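Local coordinates for protein putative 4-Hydroxy-2-oxoglutarate aldolase / 2-dehydro-3-deoxyphosphogluconate aldolase (Yersinia enterocolitica, PDB 3LM7) that is a putative aldolase of the KDGP aldolase family, built on a TIM-barrel fold, with its function not firmly assigned, at residues A[17-21]-A[221-225]; A[33-37]-A[237-241]; A[170-176]-A[203-208]; A[188-193]-A[213-219]. All blocks are in the same frame, centred on the assembly; numbering follows the deposited sequence.

In the fold
The four contacts illustrate how a TIM barrel is closed and clothed. Along the chain their segments run 17-21, 33-37, 170-176, 188-193, 203-208, 213-219, 221-225 and 237-241, so contacts 1 and 2 interleave, as do contacts 3 and 4. Strands 17-20 and 189-192 are the end strands of the seven-stranded parallel sheet, and segment 213-219, bonded to both, probably takes the place of the eighth strand. Contact 3 packs the helices before and after strand 189-192, its centre about 11 Å from that of contact 4. Contacts 1 and 2, also about 11 Å apart by centres, hold the C-terminal part of the chain against the first strand and helix.

Contact 1. Residues A[17-21]-A[221-225]; sequences LNVLA and YSSII
V19 and Y221 bring the two backbones to 5.8 Å between their CA atoms, where strand 17-20, the first of the TIM barrel, meets the loop that follows the segment in the probable eighth-strand position. The strand is extended, whereas 221-225 curls through a short 3-10 segment in which I224 N bonds to Y221 O. No direct hydrogen bond joins the two, so side chains and one water do the work. The Y221 ring lies beside the strand, with L20 CD1 over one of its faces; the leucine branch point makes the closest approach, L20 CG lying 3.6 Å from Y221 CD1. V19 CA comes to the edge of the same ring. Further along, I224 holds its CG1 between backbone N and carbonyl carbon (chi1 62°), and the chain then extends to place I224 CD1 3.7 Å from V19 CG1. At the phenol end a water accepts from N18 ND2 at 2.7 Å and lies 2.9 Å from Y221 OH, linking an amide and a ring whose planes stand 79° apart. Both groups have further partners, N18 OD1 in S69 OG and Y221 OH in H219 ND1. Around this join, V19 pairs with L39 of strand 38-43, L20 O bonds to T232 OG1 of strand 231-232, and I224 rests on L240 of helix 234-247.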
loop_
_atom_site.group_PDB
_atom_site.type_symbol
_atom_site.label_atom_id
_atom_site.label_comp_id
_atom_site.label_asym_id
_atom_site.label_seq_id
_atom_site.Cartn_x
_atom_site.Cartn_y
_atom_site.Cartn_z
ATOM N N LEU A 17 2.351 3.787 -15.189
ATOM C CA LEU A 17 2.713 4.955 -15.984
ATOM C C LEU A 17 1.451 5.695 -16.374
ATOM O O LEU A 17 0.382 5.095 -16.488
ATOM C CB LEU A 17 3.449 4.518 -17.306
ATOM C CG LEU A 17 4.692 3.693 -17.075
ATOM C CD1 LEU A 17 5.205 3.309 -18.482
ATOM C CD2 LEU A 17 5.812 4.467 -16.293
ATOM N N ASN A 18 1.575 6.987 -16.677
ATOM C CA ASN A 18 0.524 7.716 -17.323
ATOM C C ASN A 18 1.075 8.559 -18.470
ATOM O O ASN A 18 1.903 9.470 -18.244
ATOM C CB ASN A 18 -0.261 8.550 -16.225
ATOM C CG ASN A 18 -1.571 9.211 -16.720
ATOM O OD1 ASN A 18 -2.586 9.291 -15.932
ATOM N ND2 ASN A 18 -1.569 9.776 -17.913
ATOM N N VAL A 19 0.590 8.318 -19.706
ATOM C CA VAL A 19 1.168 9.017 -20.858
ATOM C C VAL A 19 0.003 9.305 -21.736
ATOM O O VAL A 19 -1.063 8.704 -21.575
ATOM C CB VAL A 19 2.281 8.100 -21.613
ATOM C CG1 VAL A 19 3.360 7.618 -20.641
ATOM C CG2 VAL A 19 1.615 6.842 -22.218
ATOM N N LEU A 20 0.153 10.230 -22.670
ATOM C CA LEU A 20 -0.946 10.618 -23.547
ATOM C C LEU A 20 -0.974 9.796 -24.833
ATOM O O LEU A 20 0.061 9.389 -25.320
ATOM C CB LEU A 20 -0.788 12.100 -23.952
ATOM C CG LEU A 20 -0.827 13.095 -22.792
ATOM C CD1 LEU A 20 -0.658 14.528 -23.320
ATOM C CD2 LEU A 20 -2.110 12.927 -21.859
ATOM N N ALA A 21 -2.150 9.616 -25.411
ATOM C CA ALA A 21 -2.242 8.987 -26.736
ATOM C C ALA A 21 -2.443 10.055 -27.784
ATOM O O ALA A 21 -3.223 10.975 -27.585
ATOM C CB ALA A 21 -3.398 7.951 -26.782
ATOM N N TYR A 221 4.912 13.259 -20.555
ATOM C CA TYR A 221 4.155 13.882 -21.625
ATOM C C TYR A 221 5.150 14.317 -22.723
ATOM O O TYR A 221 5.755 13.464 -23.341
ATOM C CB TYR A 221 3.356 15.068 -21.093
ATOM C CG TYR A 221 2.232 14.701 -20.120
ATOM C CD1 TYR A 221 1.608 13.445 -20.142
ATOM C CD2 TYR A 221 1.765 15.627 -19.227
ATOM C CE1 TYR A 221 0.558 13.103 -19.216
ATOM C CE2 TYR A 221 0.680 15.329 -18.349
ATOM C CZ TYR A 221 0.101 14.074 -18.362
ATOM O OH TYR A 221 -0.964 13.831 -17.511
ATOM N N SER A 222 5.365 15.620 -22.924
ATOM C CA SER A 222 5.974 16.036 -24.199
ATOM C C SER A 222 7.391 15.472 -24.433
ATOM O O SER A 222 7.806 15.370 -25.574
ATOM C CB SER A 222 5.984 17.576 -24.321
ATOM O OG SER A 222 6.837 18.102 -23.328
ATOM N N SER A 223 8.145 15.137 -23.369
ATOM C CA SER A 223 9.480 14.641 -23.530
ATOM C C SER A 223 9.501 13.270 -24.287
ATOM O O SER A 223 10.529 12.848 -24.796
ATOM C CB SER A 223 10.107 14.452 -22.148
ATOM O OG SER A 223 9.366 13.460 -21.481
ATOM N N ILE A 224 8.367 12.580 -24.319
ATOM C CA ILE A 224 8.257 11.282 -25.064
ATOM C C ILE A 224 7.298 11.304 -26.225
ATOM O O ILE A 224 6.876 10.243 -26.721
ATOM C CB ILE A 224 7.945 10.086 -24.111
ATOM C CG1 ILE A 224 6.600 10.243 -23.400
ATOM C CG2 ILE A 224 9.125 9.870 -23.093
ATOM C CD1 ILE A 224 6.144 9.041 -22.679
ATOM N N ILE A 225 6.916 12.497 -26.631
ATOM C CA ILE A 225 5.944 12.646 -27.697
ATOM C C ILE A 225 6.689 13.155 -28.946
ATOM O O ILE A 225 7.433 14.147 -28.861
ATOM C CB ILE A 225 4.887 13.661 -27.288
ATOM C CG1 ILE A 225 3.944 13.046 -26.252
ATOM C CG2 ILE A 225 4.068 14.163 -28.516
ATOM C CD1 ILE A 225 2.939 13.999 -25.650
HETATM O O HOH W 1 -3.112 12.006 -17.979
#

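Contact 2. Residues A[33-37]-A[237-241]; sequences AAEGH and VKTLL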
loop_
_atom_site.group_PDB
_atom_site.type_symbol
_atom_site.label_atom_id
_atom_site.label_comp_id
_atom_site.label_asym_id
_atom_site.label_seq_id
_atom_site.Cartn_x
_atom_site.Cartn_y
_atom_site.Cartn_z
ATOM N N ALA A 33 3.306 -1.665 -25.371
ATOM C CA ALA A 33 4.721 -1.417 -25.009
ATOM C C ALA A 33 4.890 -1.385 -23.493
ATOM O O ALA A 33 5.908 -1.820 -22.923
ATOM C CB ALA A 33 5.203 -0.153 -25.645
ATOM N N ALA A 34 3.853 -0.906 -22.810
ATOM C CA ALA A 34 3.899 -0.929 -21.332
ATOM C C ALA A 34 3.536 -2.279 -20.707
ATOM O O ALA A 34 3.506 -2.394 -19.450
ATOM C CB ALA A 34 2.909 0.174 -20.789
ATOM N N GLU A 35 3.193 -3.288 -21.525
ATOM C CA GLU A 35 2.706 -4.579 -20.976
ATOM C C GLU A 35 1.468 -4.336 -20.098
ATOM O O GLU A 35 1.295 -5.005 -19.079
ATOM C CB GLU A 35 3.799 -5.321 -20.178
ATOM C CG GLU A 35 4.944 -5.744 -21.178
ATOM C CD GLU A 35 6.138 -6.388 -20.563
ATOM O OE1 GLU A 35 6.195 -6.659 -19.344
ATOM O OE2 GLU A 35 7.053 -6.624 -21.358
ATOM N N GLY A 36 0.639 -3.377 -20.528
ATOM C CA GLY A 36 -0.546 -2.980 -19.785
ATOM C C GLY A 36 -0.359 -2.093 -18.544
ATOM O O GLY A 36 -1.378 -1.667 -17.991
ATOM N N HIS A 37 0.882 -1.832 -18.104
ATOM C CA HIS A 37 1.125 -1.051 -16.857
ATOM C C HIS A 37 1.134 0.477 -17.141
ATOM O O HIS A 37 2.099 1.209 -16.825
ATOM C CB HIS A 37 2.433 -1.477 -16.156
ATOM C CG HIS A 37 2.484 -2.939 -15.867
ATOM N ND1 HIS A 37 1.604 -3.565 -15.002
ATOM C CD2 HIS A 37 3.295 -3.913 -16.358
ATOM C CE1 HIS A 37 1.874 -4.865 -14.974
ATOM N NE2 HIS A 37 2.876 -5.098 -15.806
ATOM N N VAL A 237 8.076 4.411 -24.077
ATOM C CA VAL A 237 7.273 3.754 -23.068
ATOM C C VAL A 237 7.982 2.469 -22.641
ATOM O O VAL A 237 8.050 2.121 -21.448
ATOM C CB VAL A 237 5.825 3.498 -23.638
ATOM C CG1 VAL A 237 5.037 2.569 -22.760
ATOM C CG2 VAL A 237 5.098 4.803 -23.804
ATOM N N LYS A 238 8.516 1.722 -23.602
ATOM C CA LYS A 238 9.315 0.514 -23.190
ATOM C C LYS A 238 10.515 0.874 -22.269
ATOM O O LYS A 238 10.803 0.133 -21.303
ATOM C CB LYS A 238 9.748 -0.269 -24.432
ATOM C CG LYS A 238 10.053 -1.705 -24.145
ATOM C CD LYS A 238 11.489 -1.873 -23.978
ATOM C CE LYS A 238 11.842 -3.381 -23.961
ATOM N NZ LYS A 238 13.342 -3.423 -23.783
ATOM N N THR A 239 11.225 1.972 -22.572
ATOM C CA THR A 239 12.388 2.389 -21.790
ATOM C C THR A 239 11.901 2.713 -20.344
ATOM O O THR A 239 12.547 2.367 -19.333
ATOM C CB THR A 239 13.050 3.673 -22.414
ATOM O OG1 THR A 239 13.556 3.347 -23.711
ATOM C CG2 THR A 239 14.187 4.209 -21.572
ATOM N N LEU A 240 10.757 3.392 -20.257
ATOM C CA LEU A 240 10.140 3.640 -18.930
ATOM C C LEU A 240 9.775 2.369 -18.184
ATOM O O LEU A 240 10.149 2.188 -17.014
ATOM C CB LEU A 240 8.898 4.536 -19.075
ATOM C CG LEU A 240 9.270 5.933 -19.553
ATOM C CD1 LEU A 240 7.977 6.706 -20.081
ATOM C CD2 LEU A 240 10.063 6.792 -18.526
ATOM N N LEU A 241 9.024 1.479 -18.846
ATOM C CA LEU A 241 8.747 0.168 -18.253
ATOM C C LEU A 241 10.014 -0.518 -17.687
ATOM O O LEU A 241 10.021 -1.010 -16.534
ATOM C CB LEU A 241 8.071 -0.755 -19.285
ATOM C CG LEU A 241 7.543 -2.067 -18.681
ATOM C CD1 LEU A 241 6.529 -1.870 -17.491
ATOM C CD2 LEU A 241 6.979 -2.988 -19.815
#
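L241 of the C-terminal helix 234-247 packs over A33 and A34 at the end of helix 24-33, which closes in a Schellman motif and passes through a type I' turn into strand 38-43 of the TIM barrel. E35 takes the positive phi of that ending, and H37 N returns to A34 O across the turn at 3.0 Å. With CG trans to the backbone N (chi1 -171°), the L241 side chain reaches across to the turn, and its chi2 of 56° spreads the two methyls over it. CD2 of L241 lies 3.5 Å from A33 O and also runs against the E35 chain from CB out to the carboxylate, whose carbon CD is 3.6 Å from L241 CD2. The two side chains cross at about a right angle, and the E35 carboxylate continues past the leucine to a salt bridge with K245. One turn back, V237 sets CG1 trans to its own N (chi1 168°), which turns that one methyl toward both alanines: V237 CG1 is 3.8 Å from A34 CB and 4.0 Å from A33 CB. The H37 imidazole is held from several sides. Its ND1 bonds to N9 O, Y11 meets it edge-to-face, and E35 O sits above one face, offset toward the rim. L241 CD1 adds an oblique contact, 4.0 Å from H37 CD2.

Contact 3. Residues A[170-176]-A[203-208]; sequences LDSIDEY and QIVQIA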
loop_
_atom_site.group_PDB
_atom_site.type_symbol
_atom_site.label_atom_id
_atom_site.label_comp_id
_atom_site.label_asym_id
_atom_site.label_seq_id
_atom_site.Cartn_x
_atom_site.Cartn_y
_atom_site.Cartn_z
ATOM N N LEU A 170 13.376 18.168 -11.766
ATOM C CA LEU A 170 13.975 18.070 -10.434
ATOM C C LEU A 170 14.031 19.430 -9.727
ATOM O O LEU A 170 14.601 19.557 -8.637
ATOM C CB LEU A 170 15.407 17.571 -10.580
ATOM C CG LEU A 170 15.558 16.188 -11.247
ATOM C CD1 LEU A 170 17.027 15.871 -11.603
ATOM C CD2 LEU A 170 15.100 15.136 -10.291
ATOM N N ASP A 171 13.510 20.449 -10.361
ATOM C CA ASP A 171 13.634 21.791 -9.810
ATOM C C ASP A 171 12.930 21.974 -8.456
ATOM O O ASP A 171 13.247 22.905 -7.731
ATOM C CB ASP A 171 13.023 22.795 -10.777
ATOM C CG ASP A 171 13.952 23.135 -11.951
ATOM O OD1 ASP A 171 15.107 22.661 -11.994
ATOM O OD2 ASP A 171 13.505 23.922 -12.802
ATOM N N SER A 172 11.954 21.121 -8.139
ATOM C CA SER A 172 11.213 21.289 -6.891
ATOM C C SER A 172 11.432 20.045 -6.032
ATOM O O SER A 172 10.534 19.565 -5.293
ATOM C CB SER A 172 9.737 21.581 -7.220
ATOM O OG SER A 172 9.189 20.477 -7.936
ATOM N N ILE A 173 12.660 19.527 -6.080
ATOM C CA ILE A 173 12.951 18.220 -5.474
ATOM C C ILE A 173 12.731 18.160 -3.965
ATOM O O ILE A 173 12.144 17.208 -3.433
ATOM C CB ILE A 173 14.409 17.720 -5.886
ATOM C CG1 ILE A 173 14.462 16.224 -5.818
ATOM C CG2 ILE A 173 15.523 18.516 -5.243
ATOM C CD1 ILE A 173 13.629 15.688 -7.061
ATOM N N ASP A 174 13.195 19.182 -3.265
ATOM C CA ASP A 174 12.987 19.211 -1.819
ATOM C C ASP A 174 11.497 19.269 -1.471
ATOM O O ASP A 174 11.061 18.597 -0.492
ATOM C CB ASP A 174 13.717 20.386 -1.200
ATOM C CG ASP A 174 15.210 20.195 -1.251
ATOM O OD1 ASP A 174 15.647 19.016 -1.378
ATOM O OD2 ASP A 174 15.895 21.210 -1.158
ATOM N N GLU A 175 10.723 20.073 -2.221
ATOM C CA GLU A 175 9.251 20.066 -1.966
ATOM C C GLU A 175 8.584 18.726 -2.271
ATOM O O GLU A 175 7.714 18.268 -1.528
ATOM C CB GLU A 175 8.520 21.156 -2.743
ATOM C CG GLU A 175 8.865 22.598 -2.236
ATOM C CD GLU A 175 8.268 23.648 -3.149
ATOM O OE1 GLU A 175 7.045 23.815 -3.095
ATOM O OE2 GLU A 175 9.004 24.280 -3.938
ATOM N N TYR A 176 8.994 18.126 -3.386
ATOM C CA TYR A 176 8.458 16.847 -3.845
ATOM C C TYR A 176 8.759 15.780 -2.799
ATOM O O TYR A 176 7.865 14.976 -2.465
ATOM C CB TYR A 176 9.018 16.501 -5.225
ATOM C CG TYR A 176 8.737 15.105 -5.711
ATOM C CD1 TYR A 176 7.411 14.663 -5.922
ATOM C CD2 TYR A 176 9.780 14.251 -6.004
ATOM C CE1 TYR A 176 7.135 13.388 -6.373
ATOM C CE2 TYR A 176 9.528 12.905 -6.504
ATOM C CZ TYR A 176 8.212 12.497 -6.655
ATOM O OH TYR A 176 7.910 11.239 -7.126
ATOM N N GLN A 203 15.031 8.758 -10.986
ATOM C CA GLN A 203 15.270 9.408 -9.724
ATOM C C GLN A 203 13.929 9.924 -9.129
ATOM O O GLN A 203 13.671 9.748 -7.961
ATOM C CB GLN A 203 16.254 10.561 -9.920
ATOM C CG GLN A 203 16.532 11.290 -8.583
ATOM C CD GLN A 203 17.467 12.496 -8.786
ATOM O OE1 GLN A 203 17.982 12.699 -9.881
ATOM N NE2 GLN A 203 17.606 13.334 -7.762
ATOM N N ILE A 204 13.057 10.449 -9.966
ATOM C CA ILE A 204 11.807 10.987 -9.486
ATOM C C ILE A 204 10.895 9.907 -8.879
ATOM O O ILE A 204 10.317 10.082 -7.781
ATOM C CB ILE A 204 11.076 11.818 -10.642
ATOM C CG1 ILE A 204 11.760 13.198 -10.783
ATOM C CG2 ILE A 204 9.574 11.965 -10.296
ATOM C CD1 ILE A 204 11.434 14.015 -12.112
ATOM N N VAL A 205 10.796 8.778 -9.573
ATOM C CA VAL A 205 10.072 7.646 -9.018
ATOM C C VAL A 205 10.771 7.030 -7.798
ATOM O O VAL A 205 10.092 6.702 -6.819
ATOM C CB VAL A 205 9.777 6.559 -10.102
ATOM C CG1 VAL A 205 9.008 5.342 -9.452
ATOM C CG2 VAL A 205 8.953 7.200 -11.288
ATOM N N GLN A 206 12.097 6.948 -7.806
ATOM C CA GLN A 206 12.774 6.318 -6.701
ATOM C C GLN A 206 12.503 7.144 -5.428
ATOM O O GLN A 206 12.404 6.601 -4.337
ATOM C CB GLN A 206 14.284 6.327 -6.956
ATOM C CG GLN A 206 15.099 5.470 -5.969
ATOM C CD GLN A 206 14.825 3.980 -6.098
ATOM O OE1 GLN A 206 15.112 3.378 -7.142
ATOM N NE2 GLN A 206 14.280 3.381 -5.044
ATOM N N ILE A 207 12.490 8.476 -5.553
ATOM C CA ILE A 207 12.208 9.292 -4.357
ATOM C C ILE A 207 10.896 8.897 -3.708
ATOM O O ILE A 207 10.799 8.767 -2.481
ATOM C CB ILE A 207 12.170 10.788 -4.769
ATOM C CG1 ILE A 207 13.601 11.283 -4.893
ATOM C CG2 ILE A 207 11.352 11.654 -3.746
ATOM C CD1 ILE A 207 13.661 12.650 -5.635
ATOM N N ALA A 208 9.865 8.692 -4.531
ATOM C CA ALA A 208 8.537 8.286 -4.001
ATOM C C ALA A 208 8.609 6.880 -3.392
ATOM O O ALA A 208 8.000 6.635 -2.317
ATOM C CB ALA A 208 7.402 8.310 -5.138
#
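Y176 reaches across to helix 201-211 and ends in a hydrogen bond, Y176 OH donating to I204 O at 2.7 Å. The carbonyl oxygen lies in the plane of the tyrosine ring. Relative to the carbonyl group, however, the hydroxyl lies above the plane, 48° out of it, with a C=O...O angle of 132°, so the bond misses the lone-pair directions. This reach depends on CG standing opposite the backbone N (chi1 170°), which carries the ring away from its own helix. Aliphatic groups wedge the ring in place: I207 CG2 approaches Y176 CE2 obliquely at 3.5 Å, I204 CG2 lies crosswise near the same ring atom, and A208 CB sits 3.6 Å from Y176 OH. One turn earlier, I173 and I207 meet methyl to methyl. I173 CD1 and I207 CD1 are 3.4 Å apart, tighter than the usual van der Waals distance, so the packing is close here. At the outer end L170 crosses Q203 at about a right angle, its CD1 3.7 Å from Q203 OE1, while L170 CD2 turns inward to I204 CG1 at 3.9 Å. The extended Q203 chain carries its amide out to the leucine methyls, near the protein surface. Beneath, Y176 also covers L190 and P192 of strand 189-192. Neighbouring helices that pack on each other and on the strand between them in sequence form part of the outer helical layer of a TIM barrel, built from successive beta-alpha units.

Contact 4. Residues A[188-193]-A[213-219]; sequences FWLEPT and VTKVIPH
H219 NE2 donates a nearly straight hydrogen bond to E191 OE1, 2.8 Å long with an N-H...O angle of 168°, between two side chains turned into the barrel interior. The oxygen is met on its anti side, lies in the imidazole plane, and belongs to a carboxylate only 25° from that plane. An extended chain beyond CG carries the E191 carboxylate to this spot, where OE1 is also hydrogen-bonded to H94 NE2 and N117 ND2 while OE2 bonds to S161 OG; so many partners should fix its rotation. T193 OG1 stands 3.2 Å above one face of the H219 ring, and ND1 is hydrogen-bonded to Y221 OH. The backbones run roughly parallel, 27° apart, bridged at L190 and V216: L190 N bonds to K215 O, I217 N to L190 O at 2.9 Å, and H219 N to P192 O at 3.0 Å. P192 and P218 bring no N-H to this pairing, and E191 CA approaches I217 O at 3.1 Å, an oxygen with no other partner in the model. Near the start of the pairing, K215 CG rides over the W189 indole in a CH-pi contact, 3.6 Å from the five-membered ring centroid. A water joins F188 O to T214 N, and T214 packs on T214 of the second subunit. Strand 161-164 flanks 188-193 on its other edge, while outside the barrel L190 and P192 face helix 173-185 and V216 and P218 lie against helix 201-211.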
loop_
_atom_site.group_PDB
_atom_site.type_symbol
_atom_site.label_atom_id
_atom_site.label_comp_id
_atom_site.label_asym_id
_atom_site.label_seq_id
_atom_site.Cartn_x
_atom_site.Cartn_y
_atom_site.Cartn_z
ATOM N N PHE A 188 -1.475 7.830 1.390
ATOM C CA PHE A 188 -2.065 8.475 0.192
ATOM C C PHE A 188 -1.103 8.300 -1.001
ATOM O O PHE A 188 0.069 7.963 -0.837
ATOM C CB PHE A 188 -2.342 9.971 0.460
ATOM C CG PHE A 188 -3.503 10.540 -0.309
ATOM C CD1 PHE A 188 -4.800 10.021 -0.141
ATOM C CD2 PHE A 188 -3.319 11.675 -1.145
ATOM C CE1 PHE A 188 -5.907 10.581 -0.845
ATOM C CE2 PHE A 188 -4.431 12.260 -1.802
ATOM C CZ PHE A 188 -5.730 11.709 -1.638
ATOM N N TRP A 189 -1.646 8.421 -2.204
ATOM C CA TRP A 189 -0.906 8.118 -3.437
ATOM C C TRP A 189 -0.420 9.373 -4.103
ATOM O O TRP A 189 -0.876 10.483 -3.794
ATOM C CB TRP A 189 -1.818 7.306 -4.376
ATOM C CG TRP A 189 -2.368 6.055 -3.666
ATOM C CD1 TRP A 189 -1.848 5.411 -2.526
ATOM C CD2 TRP A 189 -3.513 5.307 -4.061
ATOM N NE1 TRP A 189 -2.651 4.348 -2.197
ATOM C CE2 TRP A 189 -3.664 4.238 -3.124
ATOM C CE3 TRP A 189 -4.418 5.408 -5.153
ATOM C CZ2 TRP A 189 -4.711 3.289 -3.220
ATOM C CZ3 TRP A 189 -5.521 4.456 -5.220
ATOM C CH2 TRP A 189 -5.627 3.420 -4.245
ATOM N N LEU A 190 0.517 9.224 -5.045
ATOM C CA LEU A 190 1.191 10.398 -5.574
ATOM C C LEU A 190 1.440 10.303 -7.080
ATOM O O LEU A 190 1.884 9.238 -7.582
ATOM C CB LEU A 190 2.558 10.525 -4.853
ATOM C CG LEU A 190 3.465 11.757 -5.160
ATOM C CD1 LEU A 190 2.698 13.096 -5.044
ATOM C CD2 LEU A 190 4.670 11.761 -4.154
ATOM N N GLU A 191 1.197 11.423 -7.792
ATOM C CA GLU A 191 1.348 11.460 -9.234
ATOM C C GLU A 191 2.250 12.625 -9.607
ATOM O O GLU A 191 1.763 13.753 -9.859
ATOM C CB GLU A 191 -0.046 11.589 -9.906
ATOM C CG GLU A 191 -1.083 10.601 -9.311
ATOM C CD GLU A 191 -2.302 10.429 -10.173
ATOM O OE1 GLU A 191 -2.279 10.889 -11.344
ATOM O OE2 GLU A 191 -3.224 9.726 -9.741
ATOM N N PRO A 192 3.581 12.403 -9.605
ATOM C CA PRO A 192 4.462 13.515 -9.998
ATOM C C PRO A 192 4.282 13.868 -11.466
ATOM O O PRO A 192 4.168 12.962 -12.322
ATOM C CB PRO A 192 5.883 12.962 -9.771
ATOM C CG PRO A 192 5.710 11.466 -9.814
ATOM C CD PRO A 192 4.328 11.162 -9.302
ATOM N N THR A 193 4.211 15.164 -11.776
ATOM C CA THR A 193 3.843 15.556 -13.158
ATOM C C THR A 193 4.580 16.867 -13.454
ATOM O O THR A 193 4.556 17.814 -12.620
ATOM C CB THR A 193 2.334 15.891 -13.318
ATOM O OG1 THR A 193 1.502 14.813 -12.868
ATOM C CG2 THR A 193 1.940 16.190 -14.758
ATOM N N VAL A 213 5.740 5.611 -0.574
ATOM C CA VAL A 213 4.441 5.820 -1.226
ATOM C C VAL A 213 3.902 4.492 -1.847
ATOM O O VAL A 213 4.603 3.863 -2.630
ATOM C CB VAL A 213 4.463 6.943 -2.291
ATOM C CG1 VAL A 213 3.071 7.165 -2.879
ATOM C CG2 VAL A 213 5.005 8.241 -1.675
ATOM N N THR A 214 2.679 4.119 -1.490
ATOM C CA THR A 214 2.095 2.840 -1.857
ATOM C C THR A 214 1.783 2.706 -3.362
ATOM O O THR A 214 2.029 1.627 -3.946
ATOM C CB THR A 214 0.854 2.586 -1.027
ATOM O OG1 THR A 214 1.296 2.609 0.351
ATOM C CG2 THR A 214 0.345 1.159 -1.280
ATOM N N LYS A 215 1.220 3.761 -3.953
ATOM C CA LYS A 215 0.992 3.775 -5.404
ATOM C C LYS A 215 1.525 5.048 -5.964
ATOM O O LYS A 215 1.207 6.170 -5.456
ATOM C CB LYS A 215 -0.515 3.728 -5.683
ATOM C CG LYS A 215 -1.237 2.482 -5.026
ATOM C CD LYS A 215 -1.130 1.285 -5.826
ATOM C CE LYS A 215 -2.020 0.138 -5.342
ATOM N NZ LYS A 215 -1.379 -0.505 -4.189
ATOM N N VAL A 216 2.279 4.917 -7.042
ATOM C CA VAL A 216 2.881 6.071 -7.694
ATOM C C VAL A 216 2.478 6.054 -9.148
ATOM O O VAL A 216 2.570 5.000 -9.792
ATOM C CB VAL A 216 4.453 6.042 -7.609
ATOM C CG1 VAL A 216 5.001 7.364 -8.150
ATOM C CG2 VAL A 216 4.861 5.812 -6.130
ATOM N N ILE A 217 1.967 7.178 -9.655
ATOM C CA ILE A 217 1.480 7.239 -11.052
ATOM C C ILE A 217 2.216 8.434 -11.681
ATOM O O ILE A 217 1.752 9.565 -11.635
ATOM C CB ILE A 217 -0.083 7.387 -11.178
ATOM C CG1 ILE A 217 -0.779 6.177 -10.529
ATOM C CG2 ILE A 217 -0.509 7.523 -12.721
ATOM C CD1 ILE A 217 -2.381 6.334 -10.408
ATOM N N PRO A 218 3.422 8.193 -12.227
ATOM C CA PRO A 218 4.153 9.339 -12.793
ATOM C C PRO A 218 3.570 9.688 -14.147
ATOM O O PRO A 218 3.148 8.770 -14.867
ATOM C CB PRO A 218 5.582 8.803 -12.965
ATOM C CG PRO A 218 5.438 7.349 -13.125
ATOM C CD PRO A 218 4.237 6.956 -12.198
ATOM N N HIS A 219 3.567 10.974 -14.507
ATOM C CA HIS A 219 3.041 11.384 -15.792
ATOM C C HIS A 219 4.198 11.781 -16.674
ATOM O O HIS A 219 5.049 12.516 -16.214
ATOM C CB HIS A 219 2.112 12.600 -15.609
ATOM C CG HIS A 219 0.852 12.258 -14.890
ATOM N ND1 HIS A 219 -0.388 12.521 -15.424
ATOM C CD2 HIS A 219 0.636 11.651 -13.694
ATOM C CE1 HIS A 219 -1.323 12.118 -14.571
ATOM N NE2 HIS A 219 -0.734 11.610 -13.505
HETATM O O HOH W 2 1.155 5.747 0.364
#